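Local coordinates for probable sugar ABC transporter, sugar-binding protein (Streptococcus pneumoniae, PDB 2W7Y) that binds the blood group A-trisaccharide as the solute-binding protein of a probable sugar ABC transporter, presumably delivering captured glycan for uptake, at residues L156-F168 with F269-A283. Sequence-based numbering, arbitrary orientation.
Sequences LFTMGLWYNKDIF and FQEGKSAVFFNGVWA. With GAL (beta-D-galactopyranose), chain C; A2G (2-acetamido-2-deoxy-alpha-D-galactopyranose), chain B.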
ATOM      1  N   LEU A 156       7.472   3.589  -2.501  1.00 23.08           N
ATOM      2  CA  LEU A 156       6.920   2.420  -3.172  1.00 22.78           C
ATOM      3  C   LEU A 156       6.033   1.575  -2.260  1.00 22.60           C
ATOM      4  O   LEU A 156       6.317   1.413  -1.075  1.00 22.24           O
ATOM      5  CB  LEU A 156       8.050   1.570  -3.755  1.00 22.83           C
ATOM      6  CG  LEU A 156       8.411   1.697  -5.239  1.00 23.14           C
ATOM      7  CD1 LEU A 156       7.990   3.022  -5.882  1.00 22.81           C
ATOM      8  CD2 LEU A 156       9.894   1.440  -5.427  1.00 22.91           C
ATOM      9  N   PHE A 157       4.959   1.039  -2.834  1.00 22.72           N
ATOM     10  CA  PHE A 157       4.044   0.163  -2.117  1.00 22.71           C
ATOM     11  C   PHE A 157       4.624  -1.251  -2.054  1.00 22.84           C
ATOM     12  O   PHE A 157       4.044  -2.214  -2.569  1.00 22.69           O
ATOM     13  CB  PHE A 157       2.655   0.170  -2.765  1.00 22.56           C
ATOM     14  CG  PHE A 157       1.529   0.116  -1.770  1.00 22.70           C
ATOM     15  CD1 PHE A 157       0.966   1.290  -1.280  1.00 22.44           C
ATOM     16  CD2 PHE A 157       1.049  -1.103  -1.303  1.00 22.13           C
ATOM     17  CE1 PHE A 157      -0.067   1.252  -0.349  1.00 22.78           C
ATOM     18  CE2 PHE A 157       0.017  -1.146  -0.376  1.00 22.51           C
ATOM     19  CZ  PHE A 157      -0.541   0.030   0.106  1.00 22.42           C
ATOM     20  N   THR A 158       5.785  -1.349  -1.413  1.00 23.10           N
ATOM     21  CA  THR A 158       6.528  -2.591  -1.273  1.00 23.38           C
ATOM     22  C   THR A 158       6.030  -3.282  -0.012  1.00 23.69           C
ATOM     23  O   THR A 158       6.224  -2.781   1.097  1.00 23.62           O
ATOM     24  CB  THR A 158       8.048  -2.304  -1.195  1.00 23.30           C
ATOM     25  OG1 THR A 158       8.428  -1.504  -2.319  1.00 23.00           O
ATOM     26  CG2 THR A 158       8.875  -3.597  -1.180  1.00 22.96           C
HETATM   27  N   MSE A 159       5.375  -4.425  -0.191  1.00 24.09           N
HETATM   28  CA  MSE A 159       4.666  -5.065   0.914  1.00 25.24           C
HETATM   29  C   MSE A 159       4.811  -6.589   1.029  1.00 24.05           C
HETATM   30  O   MSE A 159       4.360  -7.341   0.158  1.00 23.84           O
HETATM   31  CB  MSE A 159       3.188  -4.666   0.876  1.00 24.74           C
HETATM   32  CG  MSE A 159       2.288  -5.509   1.753  1.00 25.82           C
HETATM   33 SE   MSE A 159       0.588  -4.645   2.081  1.00 30.36          SE
HETATM   34  CE  MSE A 159       0.071  -4.238   0.261  1.00 26.80           C
ATOM     35  N   GLY A 160       5.440  -7.024   2.117  1.00 23.63           N
ATOM     36  CA  GLY A 160       5.358  -8.407   2.570  1.00 23.10           C
ATOM     37  C   GLY A 160       4.423  -8.456   3.764  1.00 22.88           C
ATOM     38  O   GLY A 160       3.326  -7.895   3.730  1.00 22.65           O
ATOM     39  N   LEU A 161       4.850  -9.122   4.831  1.00 22.75           N
ATOM     40  CA  LEU A 161       4.074  -9.126   6.066  1.00 22.82           C
ATOM     41  C   LEU A 161       4.997  -9.137   7.292  1.00 22.71           C
ATOM     42  O   LEU A 161       6.225  -9.188   7.147  1.00 22.39           O
ATOM     43  CB  LEU A 161       3.031 -10.270   6.058  1.00 22.80           C
ATOM     44  CG  LEU A 161       3.196 -11.738   6.509  1.00 23.11           C
ATOM     45  CD1 LEU A 161       2.349 -12.656   5.624  1.00 22.87           C
ATOM     46  CD2 LEU A 161       4.613 -12.248   6.545  1.00 22.50           C
ATOM     47  N   TRP A 162       4.408  -9.062   8.484  1.00 22.61           N
ATOM     48  CA  TRP A 162       5.175  -9.109   9.726  1.00 22.72           C
ATOM     49  C   TRP A 162       4.637 -10.191  10.650  1.00 22.77           C
ATOM     50  O   TRP A 162       3.436 -10.450  10.674  1.00 22.88           O
ATOM     51  CB  TRP A 162       5.168  -7.750  10.429  1.00 22.54           C
ATOM     52  CG  TRP A 162       5.735  -6.641   9.584  1.00 22.65           C
ATOM     53  CD1 TRP A 162       5.052  -5.850   8.702  1.00 22.26           C
ATOM     54  CD2 TRP A 162       7.099  -6.202   9.544  1.00 22.61           C
ATOM     55  NE1 TRP A 162       5.905  -4.946   8.118  1.00 22.29           N
ATOM     56  CE2 TRP A 162       7.167  -5.141   8.611  1.00 22.80           C
ATOM     57  CE3 TRP A 162       8.270  -6.599  10.207  1.00 22.44           C
ATOM     58  CZ2 TRP A 162       8.365  -4.473   8.322  1.00 22.91           C
ATOM     59  CZ3 TRP A 162       9.458  -5.939   9.917  1.00 22.33           C
ATOM     60  CH2 TRP A 162       9.496  -4.883   8.985  1.00 22.67           C
ATOM     61  N   TYR A 163       5.530 -10.825  11.404  1.00 22.75           N
ATOM     62  CA  TYR A 163       5.128 -11.882  12.326  1.00 22.85           C
ATOM     63  C   TYR A 163       5.924 -11.847  13.627  1.00 22.99           C
ATOM     64  O   TYR A 163       7.070 -11.383  13.654  1.00 22.92           O
ATOM     65  CB  TYR A 163       5.223 -13.259  11.656  1.00 22.85           C
ATOM     66  CG  TYR A 163       6.617 -13.847  11.595  1.00 22.78           C
ATOM     67  CD1 TYR A 163       7.542 -13.405  10.649  1.00 22.57           C
ATOM     68  CD2 TYR A 163       7.005 -14.861  12.476  1.00 22.74           C
ATOM     69  CE1 TYR A 163       8.820 -13.946  10.585  1.00 22.79           C
ATOM     70  CE2 TYR A 163       8.282 -15.410  12.423  1.00 22.88           C
ATOM     71  CZ  TYR A 163       9.184 -14.946  11.477  1.00 22.70           C
ATOM     72  OH  TYR A 163      10.444 -15.485  11.417  1.00 22.85           O
ATOM     73  N   ASN A 164       5.297 -12.324  14.701  1.00 22.95           N
ATOM     74  CA  ASN A 164       5.944 -12.431  16.003  1.00 22.87           C
ATOM     75  C   ASN A 164       6.649 -13.777  16.139  1.00 22.93           C
ATOM     76  O   ASN A 164       5.998 -14.822  16.229  1.00 22.91           O
ATOM     77  CB  ASN A 164       4.922 -12.231  17.129  1.00 22.85           C
ATOM     78  CG  ASN A 164       5.571 -12.054  18.496  1.00 22.67           C
ATOM     79  OD1 ASN A 164       6.428 -12.837  18.903  1.00 22.51           O
ATOM     80  ND2 ASN A 164       5.151 -11.023  19.217  1.00 22.55           N
ATOM     81  N   LYS A 165       7.981 -13.737  16.158  1.00 22.91           N
ATOM     82  CA  LYS A 165       8.818 -14.942  16.244  1.00 22.95           C
ATOM     83  C   LYS A 165       8.569 -15.762  17.514  1.00 22.97           C
ATOM     84  O   LYS A 165       8.620 -16.996  17.478  1.00 23.00           O
ATOM     85  CB  LYS A 165      10.304 -14.584  16.138  1.00 22.84           C
ATOM     86  CG  LYS A 165      10.703 -13.894  14.833  1.00 22.99           C
ATOM     87  CD  LYS A 165      12.197 -13.567  14.800  1.00 23.15           C
ATOM     88  CE  LYS A 165      12.530 -12.379  15.694  1.00 23.45           C
ATOM     89  NZ  LYS A 165      13.996 -12.174  15.840  1.00 23.97           N
ATOM     90  N   ASP A 166       8.301 -15.075  18.624  1.00 23.00           N
ATOM     91  CA  ASP A 166       8.093 -15.726  19.924  1.00 23.10           C
ATOM     92  C   ASP A 166       6.769 -16.480  20.007  1.00 23.02           C
ATOM     93  O   ASP A 166       6.727 -17.606  20.502  1.00 23.06           O
ATOM     94  CB  ASP A 166       8.193 -14.716  21.075  1.00 23.05           C
ATOM     95  CG  ASP A 166       9.570 -14.082  21.186  1.00 23.34           C
ATOM     96  OD1 ASP A 166      10.534 -14.601  20.582  1.00 23.24           O
ATOM     97  OD2 ASP A 166       9.690 -13.054  21.891  1.00 24.08           O
ATOM     98  N   ILE A 167       5.698 -15.850  19.530  1.00 23.04           N
ATOM     99  CA  ILE A 167       4.372 -16.474  19.481  1.00 23.07           C
ATOM    100  C   ILE A 167       4.360 -17.707  18.569  1.00 22.94           C
ATOM    101  O   ILE A 167       3.771 -18.730  18.921  1.00 23.13           O
ATOM    102  CB  ILE A 167       3.270 -15.452  19.067  1.00 23.08           C
ATOM    103  CG1 ILE A 167       3.126 -14.361  20.142  1.00 23.13           C
ATOM    104  CG2 ILE A 167       1.936 -16.155  18.814  1.00 23.01           C
ATOM    105  CD1 ILE A 167       2.309 -13.143  19.719  1.00 22.96           C
ATOM    106  N   PHE A 168       5.018 -17.607  17.413  1.00 22.90           N
ATOM    107  CA  PHE A 168       5.141 -18.736  16.482  1.00 22.89           C
ATOM    108  C   PHE A 168       5.901 -19.909  17.104  1.00 23.00           C
ATOM    109  O   PHE A 168       5.465 -21.060  17.005  1.00 22.99           O
ATOM    110  CB  PHE A 168       5.817 -18.297  15.180  1.00 22.76           C
ATOM    111  CG  PHE A 168       4.867 -17.730  14.157  1.00 22.94           C
ATOM    112  CD1 PHE A 168       4.269 -16.481  14.349  1.00 22.85           C
ATOM    113  CD2 PHE A 168       4.575 -18.438  12.997  1.00 22.60           C
ATOM    114  CE1 PHE A 168       3.390 -15.954  13.404  1.00 22.66           C
ATOM    115  CE2 PHE A 168       3.696 -17.916  12.046  1.00 23.09           C
ATOM    116  CZ  PHE A 168       3.104 -16.671  12.251  1.00 22.49           C
ATOM    117  N   PHE A 269      -0.122  -5.588  17.626  1.00 22.91           N
ATOM    118  CA  PHE A 269       1.007  -6.370  17.148  1.00 22.97           C
ATOM    119  C   PHE A 269       2.308  -5.985  17.850  1.00 22.99           C
ATOM    120  O   PHE A 269       3.083  -6.860  18.238  1.00 23.17           O
ATOM    121  CB  PHE A 269       1.141  -6.233  15.628  1.00 22.84           C
ATOM    122  CG  PHE A 269       2.171  -7.141  15.030  1.00 22.98           C
ATOM    123  CD1 PHE A 269       1.998  -8.524  15.046  1.00 22.78           C
ATOM    124  CD2 PHE A 269       3.312  -6.617  14.443  1.00 22.96           C
ATOM    125  CE1 PHE A 269       2.954  -9.364  14.493  1.00 22.73           C
ATOM    126  CE2 PHE A 269       4.268  -7.451  13.887  1.00 23.20           C
ATOM    127  CZ  PHE A 269       4.090  -8.826  13.915  1.00 22.80           C
ATOM    128  N   GLN A 270       2.526  -4.681  18.015  1.00 23.05           N
ATOM    129  CA  GLN A 270       3.667  -4.138  18.762  1.00 23.13           C
ATOM    130  C   GLN A 270       3.675  -4.609  20.212  1.00 23.19           C
ATOM    131  O   GLN A 270       4.739  -4.748  20.820  1.00 23.46           O
ATOM    132  CB  GLN A 270       3.642  -2.605  18.741  1.00 23.14           C
ATOM    133  CG  GLN A 270       3.900  -1.978  17.378  1.00 23.31           C
ATOM    134  CD  GLN A 270       3.696  -0.469  17.359  1.00 23.70           C
ATOM    135  OE1 GLN A 270       3.091   0.076  16.430  1.00 24.16           O
ATOM    136  NE2 GLN A 270       4.205   0.211  18.378  1.00 23.24           N
ATOM    137  N   GLU A 271       2.483  -4.845  20.757  1.00 23.16           N
ATOM    138  CA  GLU A 271       2.314  -5.235  22.154  1.00 23.21           C
ATOM    139  C   GLU A 271       2.240  -6.752  22.340  1.00 23.20           C
ATOM    140  O   GLU A 271       2.067  -7.237  23.456  1.00 23.20           O
ATOM    141  CB  GLU A 271       1.077  -4.551  22.748  1.00 23.23           C
ATOM    142  CG  GLU A 271       1.206  -3.029  22.873  1.00 23.49           C
ATOM    143  CD  GLU A 271      -0.058  -2.346  23.381  1.00 24.02           C
ATOM    144  OE1 GLU A 271      -1.134  -2.986  23.421  1.00 24.13           O
ATOM    145  OE2 GLU A 271       0.026  -1.151  23.741  1.00 24.27           O
ATOM    146  N   GLY A 272       2.370  -7.495  21.243  1.00 23.20           N
ATOM    147  CA  GLY A 272       2.372  -8.956  21.290  1.00 23.14           C
ATOM    148  C   GLY A 272       1.008  -9.584  21.487  1.00 23.09           C
ATOM    149  O   GLY A 272       0.897 -10.678  22.044  1.00 23.06           O
ATOM    150  N   LYS A 273      -0.031  -8.895  21.022  1.00 23.05           N
ATOM    151  CA  LYS A 273      -1.410  -9.378  21.140  1.00 23.00           C
ATOM    152  C   LYS A 273      -1.877 -10.136  19.897  1.00 22.90           C
ATOM    153  O   LYS A 273      -2.901 -10.811  19.932  1.00 22.88           O
ATOM    154  CB  LYS A 273      -2.361  -8.220  21.446  1.00 22.99           C
ATOM    155  CG  LYS A 273      -2.160  -7.594  22.817  1.00 23.23           C
ATOM    156  CD  LYS A 273      -3.122  -6.437  23.038  1.00 23.54           C
ATOM    157  CE  LYS A 273      -3.174  -6.027  24.503  1.00 23.42           C
ATOM    158  NZ  LYS A 273      -1.937  -5.327  24.942  1.00 23.66           N
ATOM    159  N   SER A 274      -1.128 -10.013  18.802  1.00 22.91           N
ATOM    160  CA  SER A 274      -1.406 -10.759  17.573  1.00 22.83           C
ATOM    161  C   SER A 274      -0.134 -11.402  17.016  1.00 22.90           C
ATOM    162  O   SER A 274       0.978 -10.994  17.364  1.00 22.83           O
ATOM    163  CB  SER A 274      -2.089  -9.871  16.523  1.00 22.94           C
ATOM    164  OG  SER A 274      -1.333  -8.707  16.237  1.00 22.54           O
ATOM    165  N   ALA A 275      -0.305 -12.416  16.168  1.00 22.85           N
ATOM    166  CA  ALA A 275       0.818 -13.205  15.660  1.00 22.96           C
ATOM    167  C   ALA A 275       1.364 -12.680  14.336  1.00 22.94           C
ATOM    168  O   ALA A 275       2.571 -12.687  14.116  1.00 22.89           O
ATOM    169  CB  ALA A 275       0.425 -14.671  15.526  1.00 22.90           C
ATOM    170  N   VAL A 276       0.467 -12.235  13.463  1.00 22.94           N
ATOM    171  CA  VAL A 276       0.855 -11.717  12.154  1.00 23.16           C
ATOM    172  C   VAL A 276       0.172 -10.377  11.831  1.00 22.97           C
ATOM    173  O   VAL A 276      -0.935 -10.095  12.296  1.00 22.84           O
ATOM    174  CB  VAL A 276       0.681 -12.792  11.024  1.00 23.20           C
ATOM    175  CG1 VAL A 276      -0.625 -13.508  11.163  1.00 23.62           C
ATOM    176  CG2 VAL A 276       0.828 -12.183   9.625  1.00 23.34           C
ATOM    177  N   PHE A 277       0.870  -9.556  11.050  1.00 22.87           N
ATOM    178  CA  PHE A 277       0.436  -8.206  10.717  1.00 22.76           C
ATOM    179  C   PHE A 277       0.700  -7.954   9.245  1.00 22.75           C
ATOM    180  O   PHE A 277       1.849  -7.879   8.818  1.00 22.80           O
ATOM    181  CB  PHE A 277       1.192  -7.194  11.591  1.00 22.80           C
ATOM    182  CG  PHE A 277       0.783  -5.760  11.387  1.00 22.38           C
ATOM    183  CD1 PHE A 277      -0.560  -5.392  11.349  1.00 22.53           C
ATOM    184  CD2 PHE A 277       1.749  -4.768  11.278  1.00 22.24           C
ATOM    185  CE1 PHE A 277      -0.929  -4.061  11.176  1.00 22.57           C
ATOM    186  CE2 PHE A 277       1.392  -3.435  11.110  1.00 22.29           C
ATOM    187  CZ  PHE A 277       0.049  -3.079  11.056  1.00 22.57           C
ATOM    188  N   PHE A 278      -0.372  -7.841   8.469  1.00 22.86           N
ATOM    189  CA  PHE A 278      -0.255  -7.606   7.036  1.00 22.98           C
ATOM    190  C   PHE A 278      -0.110  -6.112   6.742  1.00 23.01           C
ATOM    191  O   PHE A 278      -1.103  -5.398   6.573  1.00 22.97           O
ATOM    192  CB  PHE A 278      -1.449  -8.212   6.276  1.00 23.01           C
ATOM    193  CG  PHE A 278      -1.741  -9.647   6.641  1.00 22.95           C
ATOM    194  CD1 PHE A 278      -0.863 -10.664   6.283  1.00 22.88           C
ATOM    195  CD2 PHE A 278      -2.893  -9.977   7.343  1.00 22.78           C
ATOM    196  CE1 PHE A 278      -1.122 -11.992   6.623  1.00 23.18           C
ATOM    197  CE2 PHE A 278      -3.164 -11.300   7.684  1.00 23.25           C
ATOM    198  CZ  PHE A 278      -2.274 -12.311   7.329  1.00 23.23           C
ATOM    199  N   ASN A 279       1.138  -5.648   6.714  1.00 22.94           N
ATOM    200  CA  ASN A 279       1.453  -4.267   6.347  1.00 22.80           C
ATOM    201  C   ASN A 279       2.790  -4.191   5.607  1.00 22.71           C
ATOM    202  O   ASN A 279       3.573  -5.142   5.634  1.00 22.29           O
ATOM    203  CB  ASN A 279       1.444  -3.349   7.574  1.00 22.93           C
ATOM    204  CG  ASN A 279       1.186  -1.890   7.217  1.00 23.02           C
ATOM    205  OD1 ASN A 279       0.820  -1.572   6.083  1.00 22.96           O
ATOM    206  ND2 ASN A 279       1.380  -0.996   8.184  1.00 22.40           N
ATOM    207  N   GLY A 280       3.034  -3.064   4.938  1.00 22.59           N
ATOM    208  CA  GLY A 280       4.217  -2.896   4.097  1.00 22.63           C
ATOM    209  C   GLY A 280       5.519  -2.666   4.838  1.00 22.69           C
ATOM    210  O   GLY A 280       5.549  -2.642   6.067  1.00 22.63           O
ATOM    211  N   VAL A 281       6.595  -2.495   4.072  1.00 22.79           N
ATOM    212  CA  VAL A 281       7.940  -2.305   4.623  1.00 22.88           C
ATOM    213  C   VAL A 281       8.054  -1.024   5.452  1.00 23.05           C
ATOM    214  O   VAL A 281       8.864  -0.941   6.376  1.00 22.97           O
ATOM    215  CB  VAL A 281       9.042  -2.338   3.516  1.00 22.96           C
ATOM    216  CG1 VAL A 281       9.055  -3.682   2.801  1.00 22.63           C
ATOM    217  CG2 VAL A 281       8.870  -1.195   2.511  1.00 22.83           C
ATOM    218  N   TRP A 282       7.218  -0.041   5.118  1.00 23.18           N
ATOM    219  CA  TRP A 282       7.190   1.259   5.781  1.00 23.06           C
ATOM    220  C   TRP A 282       6.823   1.175   7.267  1.00 22.98           C
ATOM    221  O   TRP A 282       6.979   2.149   8.001  1.00 23.08           O
ATOM    222  CB  TRP A 282       6.227   2.195   5.043  1.00 23.14           C
ATOM    223  CG  TRP A 282       4.835   1.631   4.885  1.00 23.33           C
ATOM    224  CD1 TRP A 282       3.814   1.715   5.786  1.00 22.61           C
ATOM    225  CD2 TRP A 282       4.320   0.898   3.763  1.00 23.35           C
ATOM    226  NE1 TRP A 282       2.697   1.087   5.296  1.00 22.97           N
ATOM    227  CE2 TRP A 282       2.979   0.571   4.059  1.00 22.98           C
ATOM    228  CE3 TRP A 282       4.859   0.488   2.535  1.00 23.08           C
ATOM    229  CZ2 TRP A 282       2.168  -0.139   3.170  1.00 22.79           C
ATOM    230  CZ3 TRP A 282       4.050  -0.220   1.654  1.00 22.72           C
ATOM    231  CH2 TRP A 282       2.723  -0.526   1.977  1.00 22.56           C
ATOM    232  N   ALA A 283       6.351   0.005   7.700  1.00 22.86           N
ATOM    233  CA  ALA A 283       6.010  -0.253   9.103  1.00 22.84           C
ATOM    234  C   ALA A 283       7.236  -0.431  10.001  1.00 22.73           C
ATOM    235  O   ALA A 283       7.115  -0.466  11.227  1.00 22.82           O
ATOM    236  CB  ALA A 283       5.103  -1.473   9.207  1.00 22.85           C
TER
HETATM  237  C1  GAL C   1       2.437   5.859   3.944  1.00 16.73           C
HETATM  238  C2  GAL C   1       0.987   5.380   3.850  1.00 16.42           C
HETATM  239  C3  GAL C   1       0.930   3.889   3.506  1.00 16.01           C
HETATM  240  C4  GAL C   1       1.842   3.537   2.325  1.00 15.18           C
HETATM  241  C5  GAL C   1       3.252   4.073   2.607  1.00 16.26           C
HETATM  242  C6  GAL C   1       4.269   3.778   1.502  1.00 16.08           C
HETATM  243  O1  GAL C   1       2.449   7.268   3.983  1.00 20.41           O
HETATM  244  O2  GAL C   1       0.365   5.622   5.095  1.00 16.02           O
HETATM  245  O3  GAL C   1      -0.402   3.507   3.249  1.00 15.78           O
HETATM  246  O4  GAL C   1       1.301   4.089   1.147  1.00 12.44           O
HETATM  247  O5  GAL C   1       3.193   5.471   2.816  1.00 16.42           O
HETATM  248  O6  GAL C   1       5.573   3.832   2.050  1.00 15.93           O
HETATM  249  O5  A2G B   3      -0.562   1.682   4.778  1.00 15.14           O
HETATM  250  C1  A2G B   3      -0.897   2.296   3.505  1.00 14.61           C
HETATM  251  C2  A2G B   3      -2.379   2.068   3.254  1.00 14.31           C
HETATM  252  N2  A2G B   3      -2.809   2.693   2.004  1.00 13.82           N
HETATM  253  C3  A2G B   3      -3.194   2.694   4.394  1.00 14.75           C
HETATM  254  O3  A2G B   3      -4.593   2.572   4.127  1.00 15.05           O
HETATM  255  C4  A2G B   3      -2.818   2.059   5.734  1.00 15.13           C
HETATM  256  O4  A2G B   3      -3.178   0.671   5.741  1.00 15.66           O
HETATM  257  C5  A2G B   3      -1.306   2.208   5.941  1.00 15.36           C
HETATM  258  C6  A2G B   3      -0.835   1.521   7.221  1.00 14.71           C
HETATM  259  O6  A2G B   3       0.591   1.599   7.279  1.00 15.36           O
HETATM  260  C7  A2G B   3      -3.453   2.014   1.061  1.00 13.20           C
HETATM  261  O7  A2G B   3      -3.721   0.814   1.121  1.00 12.15           O
HETATM  262  C8  A2G B   3      -3.839   2.848  -0.157  1.00 13.02           C
HETATM  263  O   HOH W   1       5.973  -5.644   4.463  1.00 17.39           O
HETATM  264  O   HOH W   2       2.982  -9.595  18.260  1.00 11.75           O
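Trp162 and Phe277 form an antiparallel hydrogen-bonded pair, Trp162 N to Phe277 O at 2.8 Å and Phe277 N to Trp162 O at 2.7 Å; Asn164 N to Ala275 O continues the pairing, and past Gly160 a separate backbone bond runs to Thr158 O from Val281 N, at the start of the 3-10 turn 281-283. Water 1 sits between the chains, accepting from Gly160 N and donating to Asn279 O. The indole of Trp162 reaches along the partner chain, CG anti to Trp162's own carbonyl carbon (chi1 -59°), and NE1 donates to Gly280 O at 3.1 Å. The acceptor lies in the indole plane, yet the donor stands above the carbonyl plane; Ala283 N reaches the same oxygen from the opposite face, so two N-H groups grip it. At the base of the same side chain, Trp162 CB meets Phe269 CE2 at 3.6 Å, and Phe277 CB lies over the centre of one face of the Phe269 ring. Strand 157-164 also pairs with 293-296 and 302-306, in the mixed sheet of one lobe of this solute-binding protein, and the paired chains run from there into the glycan pocket. There Trp282 directs its edge at the face of Phe157, planes at 60°, with CH2 3.6 Å from Phe157 CE2. One face of the Trp282 indole carries the galactose, C5 lying 3.5 Å above it, a CH-pi platform common in sugar-binding sites; Gly280 CA backs the other. Trp282 NE1 and Asn279 ND2 both donate to O6 of A2G, each at 2.9 Å, and Glu205 and Arg209 bind that sugar too.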